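Local coordinates for Lin1944 protein (Listeria innocua, PDB 3D7L), which is of unknown function but, as a member of the short-chain dehydrogenase/reductase family, probably acts as an oxidoreductase, at residues L112-M118 with N132-T136; T154-N158 with S198-Y202. All coordinates share one frame; numbering follows the deposited sequence.

Contact 1 sets helix 126-142 against the end of strand 108-113 and the turn beyond it; contact 2 pairs the next strand, 151-157, with the edge strand 198-201. Their centres lie 8 Å apart, and strands 108-113 and 151-157 are neighbours in one parallel sheet. Probable hydrogen bonds join the two contacts, Thr114 N to Val155 O (2.8 Å) and Ile116 N to Pro157 O (2.9 Å). Water 1 belongs to both: it meets Thr114 and Thr136 in contact 1, Thr154 and Ser198 in contact 2. As in other short-chain dehydrogenases, the active site would be expected near the C-terminal end of strand 108-113; no site is established here.

Contact 1. Residues L112-M118 with N132-T136; sequences LTTGIMM and NGAVT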
loop_
_atom_site.group_PDB
_atom_site.type_symbol
_atom_site.label_atom_id
_atom_site.label_comp_id
_atom_site.label_asym_id
_atom_site.label_seq_id
_atom_site.Cartn_x
_atom_site.Cartn_y
_atom_site.Cartn_z
ATOM N N LEU D 112 0.427 14.004 -1.757
ATOM C CA LEU D 112 0.084 12.865 -2.631
ATOM C C LEU D 112 -1.409 12.562 -2.585
ATOM O O LEU D 112 -2.062 12.888 -1.608
ATOM C CB LEU D 112 0.892 11.638 -2.211
ATOM C CG LEU D 112 2.272 11.341 -2.808
ATOM C CD1 LEU D 112 3.072 12.546 -3.385
ATOM C CD2 LEU D 112 3.134 10.467 -1.836
ATOM N N THR D 113 -1.967 11.932 -3.617
ATOM C CA THR D 113 -3.426 11.683 -3.594
ATOM C C THR D 113 -3.738 10.222 -3.295
ATOM O O THR D 113 -3.117 9.340 -3.862
ATOM C CB THR D 113 -4.133 12.112 -4.910
ATOM O OG1 THR D 113 -3.886 13.504 -5.158
ATOM C CG2 THR D 113 -5.641 11.876 -4.825
ATOM N N THR D 114 -4.684 9.975 -2.380
ATOM C CA THR D 114 -5.128 8.615 -2.091
ATOM C C THR D 114 -6.616 8.472 -2.519
ATOM O O THR D 114 -6.938 8.673 -3.696
ATOM C CB THR D 114 -4.876 8.252 -0.600
ATOM O OG1 THR D 114 -5.437 9.269 0.229
ATOM C CG2 THR D 114 -3.372 8.176 -0.277
ATOM N N GLY D 115 -7.517 8.148 -1.587
ATOM C CA GLY D 115 -8.928 7.997 -1.917
ATOM C C GLY D 115 -9.716 7.154 -0.928
ATOM O O GLY D 115 -9.171 6.240 -0.280
ATOM N N ILE D 116 -11.008 7.470 -0.814
ATOM C CA ILE D 116 -11.924 6.788 0.099
ATOM C C ILE D 116 -12.002 5.261 -0.129
ATOM O O ILE D 116 -12.422 4.530 0.740
ATOM C CB ILE D 116 -13.359 7.401 0.007
ATOM C CG1 ILE D 116 -14.178 7.099 1.282
ATOM C CG2 ILE D 116 -14.030 6.976 -1.289
ATOM C CD1 ILE D 116 -15.521 7.746 1.344
HETATM N N MSE D 117 -11.595 4.778 -1.288
HETATM C CA MSE D 117 -11.755 3.349 -1.564
HETATM C C MSE D 117 -10.951 2.444 -0.631
HETATM O O MSE D 117 -11.312 1.286 -0.439
HETATM C CB MSE D 117 -11.443 3.025 -3.013
HETATM C CG MSE D 117 -12.620 3.287 -3.888
HETATM SE SE MSE D 117 -12.246 2.741 -5.701
HETATM C CE MSE D 117 -11.713 4.445 -6.413
HETATM N N MSE D 118 -9.869 2.969 -0.056
HETATM C CA MSE D 118 -9.135 2.241 0.987
HETATM C C MSE D 118 -9.878 2.109 2.332
HETATM O O MSE D 118 -9.520 1.253 3.135
HETATM C CB MSE D 118 -7.775 2.891 1.221
HETATM C CG MSE D 118 -7.895 4.287 1.851
HETATM SE SE MSE D 118 -6.159 4.995 2.375
HETATM C CE MSE D 118 -6.692 6.781 2.896
ATOM N N ASN D 132 -4.017 3.197 -2.529
ATOM C CA ASN D 132 -4.306 4.247 -1.532
ATOM C C ASN D 132 -3.721 3.965 -0.146
ATOM O O ASN D 132 -3.158 4.862 0.501
ATOM C CB ASN D 132 -5.809 4.527 -1.424
ATOM C CG ASN D 132 -6.392 5.061 -2.704
ATOM O OD1 ASN D 132 -5.653 5.479 -3.613
ATOM N ND2 ASN D 132 -7.714 4.993 -2.825
ATOM N N GLY D 133 -3.871 2.726 0.312
ATOM C CA GLY D 133 -3.292 2.304 1.580
ATOM C C GLY D 133 -1.772 2.400 1.564
ATOM O O GLY D 133 -1.156 2.866 2.531
ATOM N N ALA D 134 -1.178 1.986 0.452
ATOM C CA ALA D 134 0.261 1.989 0.291
ATOM C C ALA D 134 0.811 3.415 0.385
ATOM O O ALA D 134 1.788 3.678 1.085
ATOM C CB ALA D 134 0.624 1.387 -1.031
ATOM N N VAL D 135 0.162 4.325 -0.322
ATOM C CA VAL D 135 0.615 5.718 -0.394
ATOM C C VAL D 135 0.424 6.422 0.962
ATOM O O VAL D 135 1.294 7.219 1.404
ATOM C CB VAL D 135 -0.043 6.450 -1.605
ATOM C CG1 VAL D 135 0.218 7.970 -1.579
ATOM C CG2 VAL D 135 0.507 5.858 -2.939
ATOM N N THR D 136 -0.658 6.067 1.665
ATOM C CA THR D 136 -0.974 6.687 2.965
ATOM C C THR D 136 0.135 6.331 3.953
ATOM O O THR D 136 0.728 7.223 4.599
ATOM C CB THR D 136 -2.355 6.234 3.520
ATOM O OG1 THR D 136 -3.406 6.645 2.633
ATOM C CG2 THR D 136 -2.625 6.820 4.873
HETATM O O HOH W 1 -4.301 9.154 2.756
#
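Asn132 lays its amide against the backbone at Thr114 and Gly115. OD1 comes 3.3 Å from Thr114 C, but its polar partner is Lys89, whose NZ also bonds Thr114 O; that one ammonium group therefore links the helix to the turn. On the other branch, ND2 makes a weak hydrogen bond to Gly115 O, 3.2 Å long and well bent (121°). Gly115 has backbone angles suited to glycine and brings its CA 3.4 Å from Asn132 ND2.

The pairing belongs to the beta-alpha-beta unit of strand 108-113, helix 126-142 and strand 151-157 in the Rossmann fold.

Among the apolar groups, Val135 CG1, anti to its backbone N (chi1 170°), reaches up to Leu112 CB at 3.8 Å and touches Thr114 CG2 at the same distance. The selenomethionine Met118 has its chain extended beyond CG (chi2 172°) and runs obliquely across Asn132 toward Thr136: its CB lies 3.7 Å from Asn132 CB, and SE passes 3.2 Å from Thr136 OG1. Met118 also packs on Ala137 of the second subunit.

A water-mediated link joins the same hydroxyl, Thr136 OG1, to Thr114. Thr136 OG1 donates to Asn132 O, while Thr136 N reaches that oxygen from the opposite face of its plane. OG1 in turn accepts from water 1 at 2.7 Å, and the water also bonds Thr114 OG1.

Contact 2. Residues T154-N158 with S198-Y202; sequences TVSPN and SYQVY
The last two strands of the parallel Rossmann sheet, 151-157 and 198-201, pair here in register from Thr154 beside Ser198 to Pro157 beside Val201, with their directions 20° apart. The second strand bonds the first through every other residue. Tyr199 sends its N to Thr154 O (2.8 Å) and takes Ser156 N on its O; Val201 does the same one step on, its N on Ser156 O and its O accepting Asn158 N at 3.1 Å. Nearly straight N-H lines mark the first three of these bonds, and the fourth is more bent (154°).

In this seven-stranded sheet, ordered 3-2-1-4-5-6-7, strand 198-201 is the outermost one of the chain on its side. On the face carrying Val155, Tyr199 and Val201, Val155 CG2 meets the Tyr199 ring at its edge, and Val155 CG1 lies 4.4 Å from Val201 CG2; helix 179-191 packs there through Val182 and Phe186.

The face of Thr154, Ser156, Ser198 and Gln200 is polar; helix 126-142 meets Thr154 and Ser198, and Ser156 lies against Thr114 and Met118. Water 1 sits between Thr154 OG1 and Ser198 OG, bonded to both. Ser156 OG, swung anti to the backbone N (chi1 -176°), donates to Tyr202 OH at 2.8 Å. That phenol oxygen also bonds Glu119, which takes Gln200 NE2 as well. The ring itself carries Gln200 CB over the centre of one face, while Pro157 C and Asn158 N lie at its edge.

At the chain terminus the amide of Asn158 meets the C-terminal carboxylate through one bond, ND2 to Tyr202 O, 2.9 Å, on a lone pair and within the plane of the amide.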
loop_
_atom_site.group_PDB
_atom_site.type_symbol
_atom_site.label_atom_id
_atom_site.label_comp_id
_atom_site.label_asym_id
_atom_site.label_seq_id
_atom_site.Cartn_x
_atom_site.Cartn_y
_atom_site.Cartn_z
ATOM N N THR D 154 -0.919 13.390 2.719
ATOM C CA THR D 154 -1.757 12.862 1.656
ATOM C C THR D 154 -3.158 13.457 1.759
ATOM O O THR D 154 -3.604 13.837 2.850
ATOM C CB THR D 154 -1.846 11.309 1.645
ATOM O OG1 THR D 154 -2.280 10.831 2.913
ATOM C CG2 THR D 154 -0.509 10.702 1.315
ATOM N N VAL D 155 -3.828 13.554 0.623
ATOM C CA VAL D 155 -5.219 13.983 0.576
ATOM C C VAL D 155 -6.040 12.801 0.053
ATOM O O VAL D 155 -5.685 12.195 -0.964
ATOM C CB VAL D 155 -5.398 15.259 -0.256
ATOM C CG1 VAL D 155 -6.910 15.610 -0.427
ATOM C CG2 VAL D 155 -4.623 16.429 0.395
ATOM N N SER D 156 -7.091 12.447 0.784
ATOM C CA SER D 156 -7.931 11.284 0.436
ATOM C C SER D 156 -9.357 11.742 0.137
ATOM O O SER D 156 -10.138 12.040 1.042
ATOM C CB SER D 156 -7.933 10.242 1.536
ATOM O OG SER D 156 -8.673 9.099 1.114
ATOM N N PRO D 157 -9.687 11.843 -1.152
ATOM C CA PRO D 157 -11.024 12.306 -1.477
ATOM C C PRO D 157 -12.054 11.198 -1.589
ATOM O O PRO D 157 -11.732 10.045 -1.919
ATOM C CB PRO D 157 -10.841 12.961 -2.861
ATOM C CG PRO D 157 -9.401 12.636 -3.290
ATOM C CD PRO D 157 -8.873 11.627 -2.357
ATOM N N ASN D 158 -13.298 11.585 -1.333
ATOM C CA ASN D 158 -14.464 10.796 -1.708
ATOM C C ASN D 158 -14.669 10.977 -3.206
ATOM O O ASN D 158 -13.973 11.790 -3.856
ATOM C CB ASN D 158 -15.677 11.326 -0.933
ATOM C CG ASN D 158 -16.803 10.330 -0.821
ATOM O OD1 ASN D 158 -16.901 9.380 -1.609
ATOM N ND2 ASN D 158 -17.672 10.530 0.190
ATOM N N SER D 198 -2.918 12.408 6.813
ATOM C CA SER D 198 -3.885 11.982 5.801
ATOM C C SER D 198 -5.123 12.858 6.010
ATOM O O SER D 198 -5.802 12.771 7.046
ATOM C CB SER D 198 -4.203 10.480 5.958
ATOM O OG SER D 198 -5.269 10.073 5.103
ATOM N N TYR D 199 -5.373 13.756 5.054
ATOM C CA TYR D 199 -6.495 14.678 5.105
ATOM C C TYR D 199 -7.641 14.057 4.348
ATOM O O TYR D 199 -7.648 14.062 3.118
ATOM C CB TYR D 199 -6.127 16.026 4.462
ATOM C CG TYR D 199 -5.051 16.801 5.206
ATOM C CD1 TYR D 199 -5.085 16.910 6.590
ATOM C CD2 TYR D 199 -4.014 17.431 4.521
ATOM C CE1 TYR D 199 -4.104 17.624 7.295
ATOM C CE2 TYR D 199 -3.023 18.154 5.220
ATOM C CZ TYR D 199 -3.087 18.247 6.600
ATOM O OH TYR D 199 -2.132 18.932 7.307
ATOM N N GLN D 200 -8.604 13.506 5.077
ATOM C CA GLN D 200 -9.765 12.867 4.456
ATOM C C GLN D 200 -10.773 13.958 4.075
ATOM O O GLN D 200 -11.041 14.844 4.868
ATOM C CB GLN D 200 -10.421 11.913 5.459
ATOM C CG GLN D 200 -9.489 10.846 6.099
ATOM C CD GLN D 200 -10.133 10.210 7.334
ATOM O OE1 GLN D 200 -10.919 10.856 8.048
ATOM N NE2 GLN D 200 -9.841 8.947 7.570
ATOM N N VAL D 201 -11.284 13.932 2.847
ATOM C CA VAL D 201 -12.376 14.846 2.457
ATOM C C VAL D 201 -13.543 13.937 2.046
ATOM O O VAL D 201 -13.755 13.690 0.852
ATOM C CB VAL D 201 -11.983 15.863 1.318
ATOM C CG1 VAL D 201 -13.078 16.917 1.098
ATOM C CG2 VAL D 201 -10.656 16.584 1.621
ATOM N N TYR D 202 -14.274 13.427 3.042
ATOM C CA TYR D 202 -15.319 12.411 2.786
ATOM C C TYR D 202 -16.737 12.969 2.924
ATOM O O TYR D 202 -17.708 12.437 2.366
ATOM C CB TYR D 202 -15.151 11.188 3.686
ATOM C CG TYR D 202 -13.853 10.391 3.535
ATOM C CD1 TYR D 202 -13.075 10.453 2.362
ATOM C CD2 TYR D 202 -13.422 9.545 4.564
ATOM C CE1 TYR D 202 -11.906 9.726 2.233
ATOM C CE2 TYR D 202 -12.220 8.805 4.444
ATOM C CZ TYR D 202 -11.484 8.892 3.265
ATOM O OH TYR D 202 -10.319 8.156 3.110
ATOM O OXT TYR D 202 -16.940 13.983 3.612
HETATM O O HOH W 1 -4.301 9.154 2.756
#